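Local coordinates for mbDLG-3 protein (Monosiga brevicollis, PDB 6X1N) that probably serves as a Dlg-type membrane-associated scaffold, using this third PDZ domain to recognise peptides of partner proteins, at residues V8-G13 / F17-L22; S41-L44 / A48-E51; Q67-A72 / A78-H83. All coordinates share one frame; numbering follows the deposited sequence. Where two conformers were deposited one is given.

Interaction 1 of 3, residues V8-G13 / F17-L22; sequences VTLYKG and FGFSLL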
loop_
_atom_site.group_PDB
_atom_site.type_symbol
_atom_site.label_atom_id
_atom_site.label_comp_id
_atom_site.label_asym_id
_atom_site.label_seq_id
_atom_site.Cartn_x
_atom_site.Cartn_y
_atom_site.Cartn_z
ATOM N N VAL A 8 1.924 0.802 -10.588
ATOM C CA VAL A 8 3.338 0.495 -10.426
ATOM C C VAL A 8 3.482 -1.010 -10.298
ATOM O O VAL A 8 2.731 -1.645 -9.550
ATOM C CB VAL A 8 3.901 1.186 -9.168
ATOM C CG1 VAL A 8 5.368 0.847 -8.983
ATOM C CG2 VAL A 8 3.698 2.696 -9.254
ATOM N N THR A 9 4.435 -1.586 -11.016
ATOM C CA THR A 9 4.804 -2.979 -10.822
ATOM C C THR A 9 6.167 -3.014 -10.155
ATOM O O THR A 9 7.129 -2.436 -10.670
ATOM C CB THR A 9 4.843 -3.739 -12.145
ATOM O OG1 THR A 9 3.529 -3.763 -12.711
ATOM C CG2 THR A 9 5.317 -5.168 -11.917
ATOM N N LEU A 10 6.240 -3.650 -9.000
ATOM C CA LEU A 10 7.487 -3.826 -8.281
ATOM C C LEU A 10 7.907 -5.281 -8.359
ATOM O O LEU A 10 7.064 -6.183 -8.312
ATOM C CB LEU A 10 7.330 -3.454 -6.808
ATOM C CG LEU A 10 6.874 -2.031 -6.484
ATOM C CD1 LEU A 10 6.753 -1.882 -4.978
ATOM C CD2 LEU A 10 7.843 -1.009 -7.044
ATOM N N TYR A 11 9.207 -5.500 -8.458
ATOM C CA TYR A 11 9.788 -6.830 -8.448
ATOM C C TYR A 11 10.625 -6.976 -7.183
ATOM O O TYR A 11 11.409 -6.082 -6.851
ATOM C CB TYR A 11 10.633 -7.034 -9.706
ATOM C CG TYR A 11 11.524 -8.240 -9.658
ATOM C CD1 TYR A 11 10.999 -9.509 -9.484
ATOM C CD2 TYR A 11 12.896 -8.108 -9.794
ATOM C CE1 TYR A 11 11.823 -10.621 -9.436
ATOM C CE2 TYR A 11 13.725 -9.208 -9.757
ATOM C CZ TYR A 11 13.183 -10.459 -9.576
ATOM O OH TYR A 11 14.005 -11.561 -9.533
ATOM N N LYS A 12 10.449 -8.096 -6.477
ATOM C CA LYS A 12 11.043 -8.248 -5.152
ATOM C C LYS A 12 12.558 -8.086 -5.189
ATOM O O LYS A 12 13.146 -7.474 -4.291
ATOM C CB LYS A 12 10.641 -9.602 -4.574
ATOM C CG LYS A 12 11.229 -9.901 -3.218
ATOM C CD LYS A 12 10.741 -11.245 -2.705
ATOM C CE LYS A 12 11.167 -11.460 -1.266
ATOM N NZ LYS A 12 10.702 -12.773 -0.738
ATOM N N GLY A 13 13.201 -8.598 -6.232
ATOM C CA GLY A 13 14.612 -8.358 -6.399
ATOM C C GLY A 13 15.468 -8.921 -5.269
ATOM O O GLY A 13 15.078 -9.829 -4.531
ATOM N N PHE A 17 10.800 -5.749 -1.570
ATOM C CA PHE A 17 9.892 -4.741 -2.108
ATOM C C PHE A 17 10.155 -3.349 -1.542
ATOM O O PHE A 17 9.806 -2.357 -2.187
ATOM C CB PHE A 17 8.447 -5.156 -1.855
ATOM C CG PHE A 17 7.996 -6.324 -2.699
ATOM C CD1 PHE A 17 7.946 -6.215 -4.085
ATOM C CD2 PHE A 17 7.601 -7.514 -2.113
ATOM C CE1 PHE A 17 7.519 -7.276 -4.866
ATOM C CE2 PHE A 17 7.165 -8.581 -2.892
ATOM C CZ PHE A 17 7.128 -8.461 -4.266
ATOM N N GLY A 18 10.720 -3.250 -0.343
ATOM C CA GLY A 18 11.225 -1.979 0.143
ATOM C C GLY A 18 10.209 -0.989 0.671
ATOM O O GLY A 18 10.424 0.220 0.564
ATOM N N PHE A 19 9.103 -1.453 1.243
ATOM C CA PHE A 19 8.160 -0.516 1.838
ATOM C C PHE A 19 7.409 -1.188 2.968
ATOM O O PHE A 19 7.294 -2.414 3.023
ATOM C CB PHE A 19 7.189 0.076 0.810
ATOM C CG PHE A 19 6.158 -0.894 0.292
ATOM C CD1 PHE A 19 6.421 -1.686 -0.822
ATOM C CD2 PHE A 19 4.905 -0.974 0.882
ATOM C CE1 PHE A 19 5.456 -2.560 -1.314
ATOM C CE2 PHE A 19 3.934 -1.845 0.397
ATOM C CZ PHE A 19 4.204 -2.642 -0.691
ATOM N N SER A 20 6.905 -0.360 3.871
ATOM C CA SER A 20 6.032 -0.788 4.950
ATOM C C SER A 20 4.621 -0.306 4.660
ATOM O O SER A 20 4.434 0.766 4.075
ATOM C CB SER A 20 6.450 -0.132 6.266
ATOM O OG SER A 20 7.820 -0.383 6.559
ATOM N N LEU A 21 3.624 -1.075 5.083
ATOM C CA LEU A 21 2.239 -0.637 4.951
ATOM C C LEU A 21 1.527 -0.642 6.298
ATOM O O LEU A 21 1.984 -1.243 7.276
ATOM C CB LEU A 21 1.465 -1.431 3.882
ATOM C CG LEU A 21 1.344 -2.953 4.006
ATOM C CD1 LEU A 21 0.338 -3.387 5.074
ATOM C CD2 LEU A 21 0.949 -3.566 2.670
ATOM N N LEU A 22 0.382 0.031 6.328
ATOM C CA LEU A 22 -0.469 0.056 7.505
ATOM C C LEU A 22 -1.911 -0.131 7.072
ATOM O O LEU A 22 -2.268 0.023 5.898
ATOM C CB LEU A 22 -0.305 1.329 8.354
ATOM C CG LEU A 22 -0.752 2.703 7.843
ATOM C CD1 LEU A 22 -2.282 2.883 7.779
ATOM C CD2 LEU A 22 -0.152 3.765 8.754
#

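Interaction 2 of 3, residues S41-L44 / A48-E51; sequences SRIL and AAIE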
loop_
_atom_site.group_PDB
_atom_site.type_symbol
_atom_site.label_atom_id
_atom_site.label_comp_id
_atom_site.label_asym_id
_atom_site.label_seq_id
_atom_site.Cartn_x
_atom_site.Cartn_y
_atom_site.Cartn_z
ATOM N N SER A 41 3.300 3.195 4.722
ATOM C CA SER A 41 3.762 3.878 5.922
ATOM C C SER A 41 5.262 4.154 5.948
ATOM O O SER A 41 5.708 4.894 6.828
ATOM C CB SER A 41 3.361 3.086 7.176
ATOM O OG SER A 41 3.841 1.755 7.088
ATOM N N ARG A 42 6.047 3.594 5.027
ATOM C CA ARG A 42 7.468 3.921 4.998
ATOM C C ARG A 42 8.046 3.420 3.691
ATOM O O ARG A 42 7.694 2.335 3.231
ATOM C CB ARG A 42 8.197 3.224 6.159
ATOM C CG ARG A 42 9.590 3.732 6.443
ATOM C CD ARG A 42 9.585 5.078 7.124
ATOM N NE ARG A 42 10.949 5.395 7.545
ATOM C CZ ARG A 42 11.374 5.432 8.807
ATOM N NH1 ARG A 42 10.534 5.218 9.810
ATOM N NH2 ARG A 42 12.645 5.717 9.064
ATOM N N ILE A 43 8.951 4.204 3.111
ATOM C CA ILE A 43 9.775 3.758 1.991
ATOM C C ILE A 43 11.152 3.427 2.543
ATOM O O ILE A 43 11.819 4.298 3.116
ATOM C CB ILE A 43 9.880 4.836 0.905
ATOM C CG1 ILE A 43 8.490 5.265 0.433
ATOM C CG2 ILE A 43 10.712 4.328 -0.256
ATOM C CD1 ILE A 43 7.633 4.131 -0.138
ATOM N N LEU A 44 11.587 2.189 2.359
ATOM C CA LEU A 44 12.867 1.786 2.928
ATOM C C LEU A 44 14.024 2.323 2.087
ATOM O O LEU A 44 13.863 2.571 0.888
ATOM C CB LEU A 44 12.949 0.265 3.024
ATOM C CG LEU A 44 11.810 -0.397 3.809
ATOM C CD1 LEU A 44 12.134 -1.857 4.132
ATOM C CD2 LEU A 44 11.442 0.367 5.065
ATOM N N ALA A 48 12.619 -2.261 -3.966
ATOM C CA ALA A 48 11.957 -1.959 -5.229
ATOM C C ALA A 48 11.246 -0.615 -5.182
ATOM O O ALA A 48 11.247 0.128 -6.171
ATOM C CB ALA A 48 10.969 -3.069 -5.576
ATOM N N ALA A 49 10.644 -0.278 -4.043
ATOM C CA ALA A 49 9.831 0.934 -3.976
ATOM C C ALA A 49 10.676 2.182 -4.188
ATOM O O ALA A 49 10.317 3.052 -4.987
ATOM C CB ALA A 49 9.079 1.012 -2.654
ATOM N N ILE A 50 11.817 2.289 -3.505
ATOM C CA ILE A 50 12.652 3.477 -3.689
ATOM C C ILE A 50 13.234 3.513 -5.096
ATOM O O ILE A 50 13.339 4.586 -5.710
ATOM C CB ILE A 50 13.722 3.601 -2.583
ATOM C CG1 ILE A 50 14.359 4.993 -2.616
ATOM C CG2 ILE A 50 14.794 2.503 -2.698
ATOM C CD1 ILE A 50 15.269 5.255 -1.435
ATOM N N GLU A 51 13.601 2.351 -5.643
ATOM C CA GLU A 51 14.148 2.315 -6.994
ATOM C C GLU A 51 13.129 2.787 -8.024
ATOM O O GLU A 51 13.502 3.419 -9.023
ATOM C CB GLU A 51 14.660 0.906 -7.311
ATOM C CG GLU A 51 15.914 0.537 -6.535
ATOM C CD GLU A 51 16.366 -0.895 -6.753
ATOM O OE1 GLU A 51 15.828 -1.582 -7.645
ATOM O OE2 GLU A 51 17.268 -1.340 -6.016
HETATM O O HOH W 1 12.476 0.895 -1.097
#

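Interaction 3 of 3, residues Q67-A72 / A78-H83; sequences QDLALA and ANLVKH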
loop_
_atom_site.group_PDB
_atom_site.type_symbol
_atom_site.label_atom_id
_atom_site.label_comp_id
_atom_site.label_asym_id
_atom_site.label_seq_id
_atom_site.Cartn_x
_atom_site.Cartn_y
_atom_site.Cartn_z
ATOM N N GLN A 67 -6.362 -7.413 -6.218
ATOM C CA GLN A 67 -7.238 -7.472 -5.052
ATOM C C GLN A 67 -7.599 -6.059 -4.613
ATOM O O GLN A 67 -6.713 -5.240 -4.355
ATOM C CB GLN A 67 -6.570 -8.225 -3.905
ATOM C CG GLN A 67 -6.013 -9.580 -4.308
ATOM C CD GLN A 67 -7.024 -10.424 -5.054
ATOM O OE1 GLN A 67 -6.834 -10.744 -6.233
ATOM N NE2 GLN A 67 -8.110 -10.784 -4.378
ATOM N N ASP A 68 -8.898 -5.780 -4.542
ATOM C CA ASP A 68 -9.397 -4.510 -4.035
ATOM C C ASP A 68 -9.120 -4.437 -2.536
ATOM O O ASP A 68 -9.615 -5.268 -1.769
ATOM C CB ASP A 68 -10.901 -4.483 -4.300
ATOM C CG ASP A 68 -11.561 -3.174 -3.912
ATOM O OD1 ASP A 68 -11.011 -2.384 -3.125
ATOM O OD2 ASP A 68 -12.682 -2.927 -4.405
ATOM N N LEU A 69 -8.342 -3.442 -2.109
ATOM C CA LEU A 69 -7.972 -3.299 -0.707
ATOM C C LEU A 69 -8.755 -2.210 0.026
ATOM O O LEU A 69 -8.347 -1.798 1.115
ATOM C CB LEU A 69 -6.468 -3.071 -0.560
ATOM C CG LEU A 69 -5.574 -4.189 -1.088
ATOM C CD1 LEU A 69 -4.112 -3.846 -0.827
ATOM C CD2 LEU A 69 -5.922 -5.529 -0.466
ATOM N N ALA A 70 -9.887 -1.757 -0.524
ATOM C CA ALA A 70 -10.607 -0.658 0.113
ATOM C C ALA A 70 -10.941 -0.966 1.566
ATOM O O ALA A 70 -10.884 -0.076 2.426
ATOM C CB ALA A 70 -11.885 -0.339 -0.669
ATOM N N LEU A 71 -11.320 -2.215 1.857
ATOM C CA LEU A 71 -11.794 -2.600 3.180
ATOM C C LEU A 71 -10.866 -3.597 3.861
ATOM O O LEU A 71 -11.259 -4.226 4.846
ATOM C CB LEU A 71 -13.214 -3.170 3.106
ATOM C CG LEU A 71 -14.299 -2.312 2.447
ATOM C CD1 LEU A 71 -15.629 -3.064 2.494
ATOM C CD2 LEU A 71 -14.417 -0.995 3.160
ATOM N N ALA A 72 -9.645 -3.759 3.359
ATOM C CA ALA A 72 -8.746 -4.765 3.901
ATOM C C ALA A 72 -8.257 -4.358 5.286
ATOM O O ALA A 72 -8.072 -3.180 5.582
ATOM C CB ALA A 72 -7.554 -4.966 2.967
ATOM N N ALA A 78 -0.842 -7.337 4.804
ATOM C CA ALA A 78 0.509 -7.826 5.063
ATOM C C ALA A 78 0.635 -9.287 4.668
ATOM O O ALA A 78 1.674 -9.715 4.147
ATOM C CB ALA A 78 0.864 -7.630 6.536
ATOM N N ASN A 79 -0.430 -10.057 4.882
ATOM C CA ASN A 79 -0.438 -11.462 4.505
ATOM C C ASN A 79 -0.402 -11.616 2.991
ATOM O O ASN A 79 0.329 -12.463 2.466
ATOM C CB ASN A 79 -1.692 -12.108 5.094
ATOM C CG ASN A 79 -1.579 -13.609 5.245
ATOM O OD1 ASN A 79 -0.741 -14.115 5.999
ATOM N ND2 ASN A 79 -2.469 -14.332 4.568
ATOM N N LEU A 80 -1.173 -10.790 2.274
ATOM C CA LEU A 80 -1.140 -10.802 0.816
ATOM C C LEU A 80 0.288 -10.612 0.308
ATOM O O LEU A 80 0.770 -11.382 -0.532
ATOM C CB LEU A 80 -2.083 -9.713 0.281
ATOM C CG LEU A 80 -2.271 -9.601 -1.234
ATOM C CD1 LEU A 80 -2.793 -10.886 -1.848
ATOM C CD2 LEU A 80 -3.182 -8.434 -1.570
ATOM N N VAL A 81 0.993 -9.620 0.849
ATOM C CA VAL A 81 2.376 -9.361 0.445
ATOM C C VAL A 81 3.272 -10.543 0.783
ATOM O O VAL A 81 4.063 -11.003 -0.051
ATOM C CB VAL A 81 2.903 -8.078 1.108
ATOM C CG1 VAL A 81 4.397 -7.898 0.787
ATOM C CG2 VAL A 81 2.109 -6.889 0.649
ATOM N N LYS A 82 3.193 -11.023 2.029
ATOM C CA LYS A 82 4.095 -12.072 2.490
ATOM C C LYS A 82 3.908 -13.356 1.696
ATOM O O LYS A 82 4.853 -14.142 1.562
ATOM C CB LYS A 82 3.877 -12.313 3.985
ATOM C CG LYS A 82 4.861 -13.290 4.630
ATOM C CD LYS A 82 6.277 -12.716 4.748
ATOM C CE LYS A 82 7.223 -13.724 5.405
ATOM N NZ LYS A 82 8.638 -13.250 5.415
ATOM N N HIS A 83 2.720 -13.571 1.139
ATOM C CA HIS A 83 2.386 -14.795 0.420
ATOM C C HIS A 83 2.710 -14.752 -1.072
ATOM O O HIS A 83 2.529 -15.767 -1.752
ATOM C CB HIS A 83 0.907 -15.152 0.612
ATOM C CG HIS A 83 0.588 -15.706 1.966
ATOM N ND1 HIS A 83 -0.427 -16.616 2.178
ATOM C CD2 HIS A 83 1.147 -15.478 3.177
ATOM C CE1 HIS A 83 -0.477 -16.925 3.461
ATOM N NE2 HIS A 83 0.467 -16.247 4.089
#

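Interaction 1 of 3, residues V8-G13 / F17-L22
Leu10 and Lys12 pack against Phe17 at the loop that in PDZ domains receives the carboxylate of a bound peptide, where strand 8-11 leads toward a Gly-Phe-Gly-Phe sequence, this domain's version of the family's GLGF motif. No hydrogen bond links 8-13 to 17-22; the Phe17 ring does most of the joining. Lys12 CB sits over one face of it, 3.9 Å from the ring centroid and 20° off the normal, a CH-pi contact. The carbonyl oxygen Leu10 O lies in the ring plane at the edge, 3.6 Å from Phe17 CE1, where the slightly positive ring hydrogens suit an oxygen. Leu10 CB adds an apolar touch, 3.9 Å from Phe17 CD1. This is the tight part, and Phe17 also rests on Met89 of strand 88-95. A flat ring fits because it can meet an aliphatic carbon with its face and a carbonyl with its rim. With an alanine here the ring would be gone, which would probably leave a gap against Leu10 CB and Lys12 CB. Outward the contact loosens. With CG anti to the backbone N (chi1 178°) and the rest extended, the Lys12 chain carries its ammonium away toward solvent, while Tyr11 points away from the loop. Inside, buried Leu10 reaches the second aromatic of the motif, whose backbone oxygen is hydrogen-bonded to a glycerol, probably from the crystallisation liquor: Leu10 CD1 lies 3.9 Å from Phe19 CE1.

Interaction 2 of 3, residues S41-L44 / A48-E51
No aromatic ring enters the meeting of Ile43 and Leu44 with Ala49 and Ile50, so the flat groups at issue are peptide units, above all the carbonyl of Leu44. Its oxygen is hemmed in by one branched side chain: Leu44 O lies 3.6 Å from Ile50 CB, with Ile50 CG2 and CD1 little farther off. These are van der Waals contacts, and the polar need of the oxygen is met by a water, which approaches from well off the plane of the carbonyl group, while Ile50 CD1 lies to the opposite side of that plane. The water donates to Leu44 O at 2.9 Å and accepts from Ile50 N, also at 2.9 Å, bridging the end of the strand to the first turn of helix 48-52. The N-H groups of a first turn have no acceptor within their own helix, so a bridge of this kind is apt; the helix start may also favour the nearby carbonyl electrostatically. The neighbouring Ala49 N is served by Phe17 O.

Beneath the water the contact is purely apolar. Ile43 directs its CB toward the helix, and its CG2 branch, anti to the backbone N while CG1 takes chi1 -56°, comes within 3.9 Å of Ile50 CB. The other branch ends at Ile43 CD1, 4.3 Å from Ala49 CB, a looser touch. A beta-branched residue suits this place because its two arms address successive helix residues, and the small methyl of Ala49 lets the helix sit close; Val55 touches both Ile43 and Ala49. Farther back in the strand, Ser41 and Arg42 face Ser20 in a classic beta bulge. The whole is the step from the third strand to the first, short helix of the PDZ fold.

Interaction 3 of 3, residues Q67-A72 / A78-H83
Beside the packing of Leu69 on Leu80, the shortest polar bond made by a side chain lies within 67-72 and runs from Ala70 N to Asp68 OD1, 2.9 Å long with an N-H...O angle of 162°. The carboxylate oxygen takes the backbone N-H two residues on, which defines an Asx turn, and the donor meets it nearly along the C-O direction. This turn ends the short strand 67-68 of the PDZ fold and passes into a type I beta turn from Leu69 to Ala72, closed by Ala72 N to Leu69 O at 3.3 Å. Together they reverse the chain ahead of helix 74-82. Aspartate suits the site because its short side chain can fold back onto the backbone N-H two residues on.

Leu69, shared by both turns, is buried, and its side chain is directed at the helix. No hydrogen bond crosses from 67-72 to 78-83; the link is apolar and runs through one methyl, Leu80 CD2. Leu80 projects toward 67-72 with CG anti to the backbone N (chi1 -176°), which carries its branched end out from the helix. Leu69 and Leu80 are unbranched at CB and can extend toward each other, and both also rest on Met64 of strand 59-64. Leu69 further touches Ile61 and Ile38, so the contact runs into the interior of the domain.

Toward the surface Gln67 completes the contact with its aliphatic part alone: chi1 -51°, with CG anti to the carbonyl carbon, puts CG beside Leu80, and the bend at chi2 turns only the amide. One methyl, Leu80 CD2, is thus met from 67-72 by Gln67 CB and CG, each 4.1 Å away, and by Leu69 CD2, likewise at 4.1 Å.

Overall arrangement
All three contacts join parts of one PDZ domain around a shared antiparallel sheet, and none has a direct hydrogen bond between its segments. Interaction 1 is a surface contact carried by an aromatic ring, whereas interactions 2 and 3 are partly buried and aliphatic, each setting a helix against a strand or turn; interaction 2 alone adds a bridging water. Interactions 1 and 2 are neighbours, their strands 19-22 and 38-43 paired, with Ser20 N and O probably hydrogen-bonded to Arg42 O and Ser41 N. Interaction 3 lies about 17 Å from interaction 2, centre to centre, across the domain. Leu21 of 17-22 packs on Ala78 and Val81, flanking what in PDZ domains is the peptide groove.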